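Local coordinates for protein LAE5 (Uncultured bacterium, PDB 5JD3) that probably hydrolyses ester bonds as a metagenomic member of the GDSL-like lipase/acylhydrolase family, at residues Met22-Gly27 with Gly152-Thr157; Ala26-Val31 with Lys103-Ala108; Ala65-Arg70 with Thr233-Ser238; Thr138-Val143 with Ala184-Cys189; Leu190-Gln195 with Ala226-Ala231. All coordinates share one frame; numbering follows the deposited sequence.

Contact 1 (Met22-Gly27 with Gly152-Thr157); sequences MYFAAG and GMILLT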
# COMPACT_ATOMS: atom_id res chain seq x y z
N MET A 22 -2.17 -17.65 6.05
CA MET A 22 -2.18 -18.01 7.44
C MET A 22 -2.62 -16.87 8.33
O MET A 22 -3.33 -17.06 9.25
CB MET A 22 -0.81 -18.58 7.83
CG MET A 22 -0.29 -18.24 9.20
SD MET A 22 1.23 -17.33 9.07
CE MET A 22 0.87 -15.91 10.10
N TYR A 23 -2.23 -15.68 7.99
CA TYR A 23 -2.55 -14.49 8.77
C TYR A 23 -4.04 -14.18 8.68
O TYR A 23 -4.64 -13.68 9.63
CB TYR A 23 -1.72 -13.30 8.27
CG TYR A 23 -2.06 -11.97 8.90
CD1 TYR A 23 -1.48 -11.58 10.10
CD2 TYR A 23 -2.95 -11.09 8.28
CE1 TYR A 23 -1.78 -10.36 10.67
CE2 TYR A 23 -3.26 -9.87 8.85
CZ TYR A 23 -2.67 -9.51 10.05
OH TYR A 23 -2.97 -8.30 10.62
N PHE A 24 -4.62 -14.50 7.53
CA PHE A 24 -6.03 -14.23 7.28
C PHE A 24 -6.92 -15.41 7.63
O PHE A 24 -6.62 -16.55 7.28
CB PHE A 24 -6.24 -13.86 5.81
CG PHE A 24 -5.45 -12.66 5.37
CD1 PHE A 24 -5.85 -11.38 5.71
CD2 PHE A 24 -4.29 -12.81 4.61
CE1 PHE A 24 -5.13 -10.28 5.31
CE2 PHE A 24 -3.56 -11.71 4.21
CZ PHE A 24 -3.98 -10.44 4.56
N ALA A 25 -8.01 -15.14 8.34
CA ALA A 25 -9.02 -16.16 8.59
C ALA A 25 -9.74 -16.48 7.29
O ALA A 25 -9.84 -15.63 6.41
CB ALA A 25 -10.00 -15.70 9.66
N ALA A 26 -10.24 -17.71 7.17
CA ALA A 26 -10.92 -18.14 5.95
C ALA A 26 -12.22 -17.37 5.75
O ALA A 26 -12.94 -17.09 6.70
CB ALA A 26 -11.18 -19.63 5.99
N GLY A 27 -12.51 -17.03 4.49
CA GLY A 27 -13.74 -16.34 4.15
C GLY A 27 -13.75 -14.88 4.54
O GLY A 27 -14.80 -14.25 4.58
N GLY A 152 -7.60 -7.48 11.77
CA GLY A 152 -6.21 -7.14 11.57
C GLY A 152 -6.03 -5.98 10.60
O GLY A 152 -6.84 -5.79 9.69
N MET A 153 -4.97 -5.21 10.80
CA MET A 153 -4.68 -4.08 9.93
C MET A 153 -3.23 -4.11 9.46
O MET A 153 -2.31 -4.21 10.27
CB MET A 153 -4.98 -2.76 10.65
CG MET A 153 -4.99 -1.56 9.72
SD MET A 153 -5.92 -0.17 10.40
CE MET A 153 -5.99 0.91 8.97
N ILE A 154 -3.04 -4.02 8.15
CA ILE A 154 -1.71 -4.10 7.56
C ILE A 154 -1.26 -2.76 6.99
O ILE A 154 -1.97 -2.14 6.20
CB ILE A 154 -1.66 -5.16 6.43
CG1 ILE A 154 -2.10 -6.53 6.95
CG2 ILE A 154 -0.27 -5.24 5.84
CD1 ILE A 154 -3.54 -6.87 6.64
N LEU A 155 -0.08 -2.31 7.40
CA LEU A 155 0.48 -1.07 6.89
C LEU A 155 1.66 -1.35 5.96
O LEU A 155 2.67 -1.91 6.38
CB LEU A 155 0.91 -0.16 8.03
CG LEU A 155 -0.20 0.26 9.00
CD1 LEU A 155 0.30 1.28 10.00
CD2 LEU A 155 -1.40 0.79 8.23
N LEU A 156 1.52 -0.96 4.70
CA LEU A 156 2.59 -1.13 3.72
C LEU A 156 3.34 0.19 3.55
O LEU A 156 2.75 1.20 3.19
CB LEU A 156 2.04 -1.61 2.38
CG LEU A 156 1.43 -3.02 2.31
CD1 LEU A 156 -0.01 -3.04 2.80
CD2 LEU A 156 1.52 -3.57 0.90
N THR A 157 4.65 0.16 3.80
CA THR A 157 5.46 1.37 3.76
C THR A 157 5.50 1.98 2.36
O THR A 157 5.49 1.26 1.36
CB THR A 157 6.91 1.09 4.24
OG1 THR A 157 7.64 2.32 4.31
CG2 THR A 157 7.62 0.14 3.29
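Y23 and F24 face G152 and I154 across a wide backbone gap, for even the nearest CA atoms, those of F24 and G152, stand 8.3 Å apart, so side chains close the distance between an irregular N-terminal loop and strand 152-156. The arrangement is a compact example of two adjacent aromatic residues seating one aliphatic branch. I154 supplies that branch through its CD1 methyl, which comes within 3.7 Å of CE2 of Y23 and 4.0 Å of CE1 of F24. The isoleucine comes from the direction opposite to the two aromatic side chains, and its methyl meets both rings obliquely. Between the rings themselves, CD2 of Y23 lies 3.7 Å above the plane of the F24 ring, over its centre, while F24 CE1 sits at the edge of the Y23 ring and in its plane. With its CG anti to the backbone N (chi1 174°), Y23 reaches toward the strand and carries its hydroxyl past the methyl to the strand's start. There Y23 OH packs 3.6 Å from G152 CA, and the missing side chain of G152 permits this close approach. In F24, CG lies beside the backbone N (chi1 -59°), and the ring end comes to the I154 methyl although CB does not point at the strand. The F24 ring also meets that of Y106 edge-to-face, and the Y106 hydroxyl is hydrogen-bonded to A25 N. F229 of helix 219-232 packs on both F24 and I154. The loop thus packs at the start of strand 152-156, itself flanked by strands 106-110 and 190-192, on the face where I154 meets F229.

Contact 2 (Ala26-Val31 with Lys103-Ala108); sequences AGSKLV and KPDYVA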
# COMPACT_ATOMS: atom_id res chain seq x y z
N ALA A 26 -10.24 -17.71 7.17
CA ALA A 26 -10.92 -18.14 5.95
C ALA A 26 -12.22 -17.37 5.75
O ALA A 26 -12.94 -17.09 6.70
CB ALA A 26 -11.18 -19.63 5.99
N GLY A 27 -12.51 -17.03 4.49
CA GLY A 27 -13.74 -16.34 4.15
C GLY A 27 -13.75 -14.88 4.54
O GLY A 27 -14.80 -14.25 4.58
N SER A 28 -12.57 -14.33 4.83
CA SER A 28 -12.45 -12.94 5.26
C SER A 28 -12.41 -11.98 4.07
O SER A 28 -12.01 -12.37 2.97
CB SER A 28 -11.20 -12.75 6.12
OG SER A 28 -11.24 -13.59 7.26
N LYS A 29 -12.82 -10.74 4.30
CA LYS A 29 -12.73 -9.71 3.27
C LYS A 29 -11.63 -8.71 3.58
O LYS A 29 -11.64 -8.06 4.62
CB LYS A 29 -14.07 -8.98 3.11
CG LYS A 29 -13.96 -7.73 2.23
CD LYS A 29 -15.27 -7.39 1.54
CE LYS A 29 -16.26 -6.76 2.50
NZ LYS A 29 -17.38 -6.10 1.77
N LEU A 30 -10.67 -8.60 2.66
CA LEU A 30 -9.57 -7.66 2.81
C LEU A 30 -9.74 -6.45 1.90
O LEU A 30 -9.86 -6.59 0.68
CB LEU A 30 -8.24 -8.36 2.51
CG LEU A 30 -7.02 -7.45 2.35
CD1 LEU A 30 -6.71 -6.69 3.63
CD2 LEU A 30 -5.81 -8.25 1.89
N VAL A 31 -9.75 -5.27 2.49
CA VAL A 31 -9.83 -4.03 1.73
C VAL A 31 -8.47 -3.35 1.67
O VAL A 31 -7.89 -3.01 2.70
CB VAL A 31 -10.87 -3.06 2.33
CG1 VAL A 31 -10.70 -1.66 1.75
CG2 VAL A 31 -12.28 -3.58 2.09
N LYS A 103 -17.45 -2.74 5.59
CA LYS A 103 -17.38 -3.74 6.64
C LYS A 103 -16.30 -4.78 6.48
O LYS A 103 -16.57 -5.95 6.40
CB LYS A 103 -18.74 -4.41 6.86
CG LYS A 103 -19.87 -3.49 7.24
CD LYS A 103 -21.10 -3.82 6.42
CE LYS A 103 -22.31 -2.94 6.74
NZ LYS A 103 -22.05 -1.52 7.12
N PRO A 104 -15.06 -4.37 6.41
CA PRO A 104 -14.00 -5.34 6.11
C PRO A 104 -13.54 -6.10 7.35
O PRO A 104 -13.71 -5.63 8.47
CB PRO A 104 -12.88 -4.45 5.58
CG PRO A 104 -13.04 -3.18 6.34
CD PRO A 104 -14.52 -3.01 6.59
N ASP A 105 -12.97 -7.28 7.13
CA ASP A 105 -12.37 -8.06 8.21
C ASP A 105 -10.92 -7.64 8.39
O ASP A 105 -10.39 -7.65 9.50
CB ASP A 105 -12.47 -9.56 7.91
CG ASP A 105 -13.90 -10.04 7.79
OD1 ASP A 105 -14.68 -9.82 8.74
OD2 ASP A 105 -14.24 -10.63 6.75
N TYR A 106 -10.29 -7.26 7.29
CA TYR A 106 -8.92 -6.77 7.31
C TYR A 106 -8.79 -5.52 6.44
O TYR A 106 -9.50 -5.37 5.45
CB TYR A 106 -7.96 -7.85 6.81
CG TYR A 106 -7.92 -9.10 7.65
CD1 TYR A 106 -7.00 -9.23 8.69
CD2 TYR A 106 -8.78 -10.16 7.41
CE1 TYR A 106 -6.95 -10.37 9.46
CE2 TYR A 106 -8.75 -11.30 8.18
CZ TYR A 106 -7.83 -11.41 9.20
OH TYR A 106 -7.79 -12.55 9.97
N VAL A 107 -7.88 -4.63 6.83
CA VAL A 107 -7.59 -3.45 6.03
C VAL A 107 -6.10 -3.31 5.79
O VAL A 107 -5.31 -3.27 6.73
CB VAL A 107 -8.11 -2.16 6.71
CG1 VAL A 107 -7.59 -0.93 5.98
CG2 VAL A 107 -9.63 -2.15 6.75
N ALA A 108 -5.72 -3.26 4.52
CA ALA A 108 -4.33 -3.00 4.15
C ALA A 108 -4.22 -1.59 3.58
O ALA A 108 -4.98 -1.21 2.69
CB ALA A 108 -3.84 -4.02 3.15
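L30 and V31 pair with Y106 and V107 as adjacent parallel strands, 29-34 and 106-110, in the central sheet of the alpha/beta/alpha sandwich seen in GDSL hydrolases. The short strand segments run 26° apart and approach to 4.6 Å between axes. V31 makes both its backbone bonds to strand 106-110, bracketing V107, as is usual in parallel pairing: its N donates to Y106 O at 3.0 Å, almost straight at 173°, and its O accepts from A108 N at 2.8 Å. At the entrance to the pairing, K29 O is gripped twice, by D105 N and Y106 N, the first lying in the carbonyl plane and the second tilted from it. D105 then turns its carboxylate back on the same residue, OD2 receiving K29 N at 2.8 Å through the anti lone pair. With an alanine here, K29 N would probably lose its side-chain acceptor, although the backbone grip on K29 O could remain. Apolar contacts line both sides of the sheet. On the side of L30 and Y106, L30 CD1 lies 3.6 Å from Y106 CB, the two side chains meeting nearly at right angles; on the other, V31 CG2 rests 3.6 Å from P104 CB. S28 OG, already bonded to A25 O, completes the contact at the edge of the Y106 ring, 3.5 Å from its CE2.

Contact 3 (Ala65-Arg70 with Thr233-Ser238); sequences AHLFAR and TGCLNS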
# COMPACT_ATOMS: atom_id res chain seq x y z
N ALA A 65 -4.77 -12.98 -7.51
CA ALA A 65 -4.48 -14.14 -8.34
C ALA A 65 -3.70 -15.19 -7.55
O ALA A 65 -4.01 -16.38 -7.62
CB ALA A 65 -3.70 -13.73 -9.58
N HIS A 66 -2.70 -14.74 -6.81
CA HIS A 66 -1.85 -15.61 -6.00
C HIS A 66 -2.66 -16.38 -4.96
O HIS A 66 -2.51 -17.59 -4.82
CB HIS A 66 -0.75 -14.79 -5.32
CG HIS A 66 0.14 -15.59 -4.42
ND1 HIS A 66 1.44 -15.90 -4.76
CD2 HIS A 66 -0.07 -16.11 -3.19
CE1 HIS A 66 1.99 -16.59 -3.77
NE2 HIS A 66 1.10 -16.74 -2.81
N LEU A 67 -3.51 -15.66 -4.23
CA LEU A 67 -4.29 -16.25 -3.16
C LEU A 67 -5.33 -17.24 -3.68
O LEU A 67 -5.59 -18.26 -3.05
CB LEU A 67 -4.97 -15.16 -2.33
CG LEU A 67 -4.00 -14.28 -1.52
CD1 LEU A 67 -4.69 -13.02 -1.02
CD2 LEU A 67 -3.41 -15.07 -0.36
N PHE A 68 -5.91 -16.94 -4.83
CA PHE A 68 -6.88 -17.84 -5.45
C PHE A 68 -6.22 -19.11 -5.97
O PHE A 68 -6.73 -20.21 -5.77
CB PHE A 68 -7.63 -17.14 -6.59
CG PHE A 68 -8.92 -16.51 -6.17
CD1 PHE A 68 -9.95 -17.28 -5.66
CD2 PHE A 68 -9.12 -15.14 -6.30
CE1 PHE A 68 -11.15 -16.70 -5.27
CE2 PHE A 68 -10.31 -14.56 -5.92
CZ PHE A 68 -11.33 -15.33 -5.41
N ALA A 69 -5.09 -18.95 -6.65
CA ALA A 69 -4.42 -20.08 -7.30
C ALA A 69 -3.78 -21.04 -6.30
O ALA A 69 -3.82 -22.25 -6.49
CB ALA A 69 -3.38 -19.57 -8.28
N ARG A 70 -3.19 -20.49 -5.24
CA ARG A 70 -2.46 -21.31 -4.27
C ARG A 70 -3.31 -21.68 -3.06
O ARG A 70 -3.08 -22.71 -2.43
CB ARG A 70 -1.20 -20.58 -3.80
CG ARG A 70 -0.15 -20.38 -4.87
CD ARG A 70 1.08 -19.73 -4.26
NE ARG A 70 2.09 -19.38 -5.25
CZ ARG A 70 3.34 -19.84 -5.23
NH1 ARG A 70 3.72 -20.67 -4.27
NH2 ARG A 70 4.20 -19.47 -6.17
N THR A 233 2.50 -11.85 5.63
CA THR A 233 1.27 -12.50 6.05
C THR A 233 1.40 -14.02 5.99
O THR A 233 0.42 -14.74 6.17
CB THR A 233 0.07 -12.05 5.19
OG1 THR A 233 0.31 -12.38 3.82
CG2 THR A 233 -0.14 -10.55 5.32
N GLY A 234 2.61 -14.49 5.73
CA GLY A 234 2.92 -15.91 5.79
C GLY A 234 2.22 -16.80 4.78
O GLY A 234 1.84 -17.93 5.11
N CYS A 235 2.04 -16.30 3.56
CA CYS A 235 1.46 -17.11 2.48
C CYS A 235 2.19 -16.88 1.16
O CYS A 235 1.59 -16.92 0.09
CB CYS A 235 -0.03 -16.81 2.31
SG CYS A 235 -0.46 -15.05 2.30
N LEU A 236 3.50 -16.63 1.25
CA LEU A 236 4.33 -16.45 0.06
C LEU A 236 4.47 -17.76 -0.71
O LEU A 236 4.28 -17.80 -1.92
CB LEU A 236 5.71 -15.92 0.45
CG LEU A 236 6.73 -15.81 -0.68
CD1 LEU A 236 6.27 -14.80 -1.72
CD2 LEU A 236 8.10 -15.44 -0.14
N ASN A 237 4.79 -18.83 0.01
CA ASN A 237 4.96 -20.14 -0.60
C ASN A 237 3.79 -21.07 -0.29
O ASN A 237 2.99 -20.80 0.60
CB ASN A 237 6.27 -20.78 -0.13
CG ASN A 237 7.49 -19.99 -0.56
OD1 ASN A 237 7.48 -19.34 -1.60
ND2 ASN A 237 8.55 -20.05 0.24
N SER A 238 3.70 -22.17 -1.04
CA SER A 238 2.63 -23.14 -0.85
C SER A 238 3.07 -24.53 -1.30
O SER A 238 4.11 -24.69 -1.93
CB SER A 238 1.38 -22.71 -1.61
OG SER A 238 1.61 -22.67 -3.00
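The H66 ring has R70 CD over one face, 3.2 Å above its plane and shifted toward the rim, and meets the carbonyl oxygens of C235 and L236 along its edge. The R70 guanidinium carries L236 O over one face, off its centre, and S238 N at its edge. Two flat groups of one helix, a turn apart, are thereby laid in sequence against the backbone of the C-terminal tail. H66 NE2 donates to C235 O at 2.9 Å; the donor lies in the carbonyl plane, although the oxygen is 24° out of the ring plane, and the bond is bent to 142°. Beside it, H66 CE1 comes within 3.2 Å of L236 O. R70, extended from CG to NE, passes along S238 and gives a hydrogen bond from NH1 to S238 OG at 3.2 Å, with the hydroxyl again tilted from the guanidinium plane. A leucine in place of H66 would probably leave C235 O without this donor and deprive the R70 chain of the flat surface beneath its CD. Deeper in, L67 CD2 packs 4.0 Å from C235 SG. The tail leaves helix 219-232 through a Schellman motif with G234 as the C-prime residue, C235 N bonding to L230 O. L230 also touches H66, L67 and C235, so the end of helix 59-70 lies against both that helix and the tail following it.

Contact 4 (Thr138-Val143 with Ala184-Cys189); sequences TLDELV and AERHGC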
# COMPACT_ATOMS: atom_id res chain seq x y z
N THR A 138 -2.43 12.09 10.93
CA THR A 138 -3.55 11.58 10.13
C THR A 138 -3.51 10.06 10.01
O THR A 138 -4.53 9.39 10.15
CB THR A 138 -3.55 12.20 8.71
OG1 THR A 138 -3.47 13.62 8.81
CG2 THR A 138 -4.81 11.81 7.96
N LEU A 139 -2.32 9.52 9.75
CA LEU A 139 -2.14 8.08 9.61
C LEU A 139 -2.46 7.35 10.91
O LEU A 139 -3.13 6.31 10.90
CB LEU A 139 -0.71 7.76 9.17
CG LEU A 139 -0.36 6.30 8.85
CD1 LEU A 139 -1.12 5.83 7.62
CD2 LEU A 139 1.14 6.15 8.66
N ASP A 140 -1.98 7.90 12.02
CA ASP A 140 -2.24 7.34 13.34
C ASP A 140 -3.73 7.39 13.67
O ASP A 140 -4.27 6.48 14.30
CB ASP A 140 -1.43 8.09 14.40
CG ASP A 140 -1.79 7.67 15.81
OD1 ASP A 140 -1.18 6.71 16.32
OD2 ASP A 140 -2.68 8.31 16.41
N GLU A 141 -4.40 8.45 13.29
CA GLU A 141 -5.83 8.60 13.52
C GLU A 141 -6.69 7.65 12.72
O GLU A 141 -7.63 7.11 13.22
CB GLU A 141 -6.27 10.06 13.41
CG GLU A 141 -7.76 10.32 13.18
CD GLU A 141 -8.72 10.01 14.36
OE1 GLU A 141 -8.30 9.76 15.52
OE2 GLU A 141 -9.95 10.00 14.13
N LEU A 142 -6.34 7.44 11.47
CA LEU A 142 -7.06 6.48 10.65
C LEU A 142 -6.94 5.07 11.23
O LEU A 142 -7.92 4.33 11.30
CB LEU A 142 -6.55 6.49 9.21
CG LEU A 142 -6.77 7.76 8.40
CD1 LEU A 142 -6.19 7.61 7.00
CD2 LEU A 142 -8.26 8.09 8.32
N VAL A 143 -5.73 4.72 11.65
CA VAL A 143 -5.47 3.42 12.24
C VAL A 143 -6.19 3.26 13.57
O VAL A 143 -6.79 2.21 13.85
CB VAL A 143 -3.96 3.19 12.44
CG1 VAL A 143 -3.71 2.01 13.36
CG2 VAL A 143 -3.27 2.99 11.09
N ALA A 184 2.44 1.64 13.31
CA ALA A 184 2.11 0.21 13.30
C ALA A 184 2.44 -0.43 14.65
O ALA A 184 1.63 -1.19 15.18
CB ALA A 184 2.87 -0.49 12.18
N GLU A 185 3.61 -0.11 15.18
CA GLU A 185 4.04 -0.64 16.47
C GLU A 185 3.10 -0.18 17.58
O GLU A 185 2.81 -0.93 18.51
CB GLU A 185 5.48 -0.19 16.77
CG GLU A 185 6.08 -0.74 18.06
CD GLU A 185 5.67 0.03 19.31
OE1 GLU A 185 5.32 1.23 19.18
OE2 GLU A 185 5.70 -0.55 20.41
N ARG A 186 2.63 1.06 17.47
CA ARG A 186 1.82 1.67 18.52
C ARG A 186 0.42 1.06 18.61
O ARG A 186 -0.19 1.06 19.68
CB ARG A 186 1.72 3.18 18.27
CG ARG A 186 1.26 3.99 19.47
CD ARG A 186 1.81 5.40 19.40
NE ARG A 186 1.63 6.00 18.08
CZ ARG A 186 2.19 7.13 17.68
NH1 ARG A 186 2.99 7.80 18.50
NH2 ARG A 186 1.97 7.60 16.46
N HIS A 187 -0.07 0.53 17.50
CA HIS A 187 -1.41 -0.05 17.46
C HIS A 187 -1.39 -1.54 17.15
O HIS A 187 -2.44 -2.16 16.97
CB HIS A 187 -2.28 0.68 16.43
CG HIS A 187 -2.49 2.13 16.75
ND1 HIS A 187 -3.37 2.56 17.72
CD2 HIS A 187 -1.94 3.25 16.22
CE1 HIS A 187 -3.35 3.88 17.78
NE2 HIS A 187 -2.50 4.32 16.88
N GLY A 188 -0.19 -2.12 17.10
CA GLY A 188 -0.04 -3.54 16.86
C GLY A 188 -0.38 -3.96 15.44
O GLY A 188 -0.78 -5.09 15.20
N CYS A 189 -0.20 -3.04 14.50
CA CYS A 189 -0.46 -3.33 13.10
C CYS A 189 0.67 -4.15 12.50
O CYS A 189 1.81 -4.08 12.96
CB CYS A 189 -0.64 -2.04 12.30
SG CYS A 189 -1.90 -0.93 12.96
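D140 sends its carboxylate across the gap between two helices to meet H187 and R186, and it is turned against each of these two partners. Its plane stands 84° from the R186 guanidinium and 43° from the H187 imidazole, and both side chains cross that of D140 at roughly a right angle. The imidazole is presented edge-on: H187 NE2 donates to D140 OD1 at 2.8 Å, with the oxygen near the ring plane, but the nitrogen itself arrives from above the carboxylate plane and not within it. The same oxygen also receives R186 NH2 at 3.3 Å, a salt bridge whose hydrogen bond is weak. A bend in the arginine chain at chi3 (48°) swings the guanidinium round to D140, and R186 NH2 has a further, long and weak, ion pair with E136. One carboxylate oxygen is thus held by two donors from consecutive residues, R186 and H187, an arrangement likely to favour the charged form of the aspartate. Beside this polar group the contact turns apolar. V143 CG1, set anti to its own backbone nitrogen, lies 3.6 Å from H187 CD2 and also 3.6 Å from H187 CB, so that it supports the histidine obliquely; the same methyl packs 3.5 Å from C189 SG. After G188, which leaves the helical conformation with positive phi, C189 N bonds to A184 O at 2.7 Å. This surface contact joins helix 132-146 to helix 168-187, while V143, A184 and C189 rest on L155 of strand 152-156, and V143 also touches M109 of strand 106-110.

Contact 5 (Leu190-Gln195 with Ala226-Ala231); sequences LLVDVQ and ANAFLA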
# COMPACT_ATOMS: atom_id res chain seq x y z
N LEU A 190 0.35 -4.93 11.47
CA LEU A 190 1.36 -5.64 10.71
C LEU A 190 2.00 -4.69 9.72
O LEU A 190 1.30 -4.00 8.97
CB LEU A 190 0.75 -6.85 9.99
CG LEU A 190 1.68 -7.67 9.11
CD1 LEU A 190 2.87 -8.19 9.90
CD2 LEU A 190 0.93 -8.82 8.46
N LEU A 191 3.33 -4.63 9.71
CA LEU A 191 4.02 -3.74 8.78
C LEU A 191 4.74 -4.51 7.68
O LEU A 191 5.58 -5.37 7.95
CB LEU A 191 5.02 -2.85 9.51
CG LEU A 191 5.70 -1.86 8.57
CD1 LEU A 191 5.52 -0.44 9.07
CD2 LEU A 191 7.18 -2.18 8.40
N VAL A 192 4.40 -4.19 6.44
CA VAL A 192 5.08 -4.77 5.29
C VAL A 192 6.18 -3.83 4.80
O VAL A 192 5.91 -2.70 4.40
CB VAL A 192 4.10 -5.06 4.14
CG1 VAL A 192 4.85 -5.59 2.93
CG2 VAL A 192 3.04 -6.04 4.58
N ASP A 193 7.42 -4.30 4.86
CA ASP A 193 8.55 -3.50 4.42
C ASP A 193 8.74 -3.62 2.91
O ASP A 193 9.58 -4.38 2.43
CB ASP A 193 9.83 -3.93 5.15
CG ASP A 193 11.02 -3.06 4.81
OD1 ASP A 193 12.16 -3.53 4.96
OD2 ASP A 193 10.81 -1.90 4.40
N VAL A 194 7.94 -2.86 2.17
CA VAL A 194 8.02 -2.84 0.71
C VAL A 194 9.33 -2.22 0.23
O VAL A 194 9.94 -2.71 -0.72
CB VAL A 194 6.84 -2.06 0.10
CG1 VAL A 194 6.89 -2.10 -1.42
CG2 VAL A 194 5.51 -2.62 0.61
N GLN A 195 9.75 -1.15 0.90
CA GLN A 195 10.99 -0.46 0.56
C GLN A 195 12.18 -1.41 0.66
O GLN A 195 13.04 -1.44 -0.22
CB GLN A 195 11.21 0.74 1.47
CG GLN A 195 12.50 1.50 1.21
CD GLN A 195 12.51 2.16 -0.16
OE1 GLN A 195 11.90 3.21 -0.36
NE2 GLN A 195 13.22 1.55 -1.10
N ALA A 226 3.90 -7.34 -4.03
CA ALA A 226 2.98 -8.41 -3.66
C ALA A 226 3.65 -9.47 -2.81
O ALA A 226 3.07 -9.96 -1.84
CB ALA A 226 2.38 -9.04 -4.92
N ASN A 227 4.88 -9.83 -3.16
CA ASN A 227 5.61 -10.87 -2.44
C ASN A 227 6.02 -10.44 -1.04
O ASN A 227 6.14 -11.27 -0.14
CB ASN A 227 6.84 -11.31 -3.24
CG ASN A 227 6.48 -12.17 -4.43
OD1 ASN A 227 5.30 -12.40 -4.71
ND2 ASN A 227 7.49 -12.65 -5.14
N ALA A 228 6.25 -9.14 -0.86
CA ALA A 228 6.55 -8.60 0.46
C ALA A 228 5.33 -8.73 1.36
O ALA A 228 5.45 -9.08 2.54
CB ALA A 228 7.00 -7.15 0.35
N PHE A 229 4.17 -8.45 0.79
CA PHE A 229 2.89 -8.56 1.49
C PHE A 229 2.62 -10.01 1.89
O PHE A 229 2.28 -10.30 3.04
CB PHE A 229 1.76 -8.03 0.60
CG PHE A 229 0.40 -8.06 1.26
CD1 PHE A 229 -0.09 -6.94 1.90
CD2 PHE A 229 -0.39 -9.20 1.21
CE1 PHE A 229 -1.34 -6.95 2.49
CE2 PHE A 229 -1.63 -9.22 1.80
CZ PHE A 229 -2.11 -8.10 2.44
N LEU A 230 2.77 -10.92 0.93
CA LEU A 230 2.51 -12.34 1.14
C LEU A 230 3.43 -12.94 2.19
O LEU A 230 2.99 -13.72 3.04
CB LEU A 230 2.65 -13.11 -0.17
CG LEU A 230 1.61 -12.78 -1.24
CD1 LEU A 230 2.04 -13.31 -2.59
CD2 LEU A 230 0.25 -13.34 -0.85
N ALA A 231 4.71 -12.57 2.14
CA ALA A 231 5.69 -13.07 3.09
C ALA A 231 5.38 -12.60 4.50
O ALA A 231 5.48 -13.36 5.46
CB ALA A 231 7.09 -12.62 2.68
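V192 pushes its two methyls into the turn of helix made by A228 and F229, and this apolar meeting carries the contact. CG1 of V192 lies against the helix backbone as much as against side chains: it is 3.5 Å from A228 C, 3.6 Å from F229 N and 3.7 Å from A228 CB. CG2 of V192 is nearest F229 CA, at 4.0 Å, with the ring atom CD1 slightly farther and met obliquely. With CG1 anti to the backbone N (chi1 177°), that branch lies against the A228-F229 peptide and A228 CB, while CG2 is turned to F229. The small side chain of A228 suits such close backbone approach; its CB points toward the strand and is also loosely covered by D193 O and V194 CA, at 4.3 and 4.4 Å. V192 is placed by its backbone bonds to L155 and T157, and the chain turns directly after it. D193 is the centre of an inverse gamma turn, with a weak V194 N to V192 O bond, and it stands at the N-cap of helix 194-201, its OD2 accepting from G196 N. That carboxylate also forms a salt bridge with R181 of helix 168-187. Just past the helical segment, T233 OG1 bonds to F229 O and L230 O. Helix 219-232 therefore packs against strand 190-192, an edge strand of the sheet within this chain, and onto strand 152-156, where I154 and L156 touch both V192 and F229, while A226 and L230 meet L63 of helix 59-70.

From the N terminus, contacts 1 and 2 set out from one stretch and share A26 and G27. Contact 2 closes first, at 103-108, pairing two sheet strands; contact 1 closes later, at 152-157, one strand further across. Contact 3 opens at 65-70, within both loops, and closes only at the C terminus, tying helix 59-70 to the C-terminal tail and crossing contacts 1 and 2. Contact 4 opens before contact 1 closes and crosses it as well, joining two helices on one flank of the sheet. Contact 5 follows in series, closing the short loop from 190-195 to 226-231 and joining the last strand to helix 219-232. Contact 3 encloses both contacts 4 and 5.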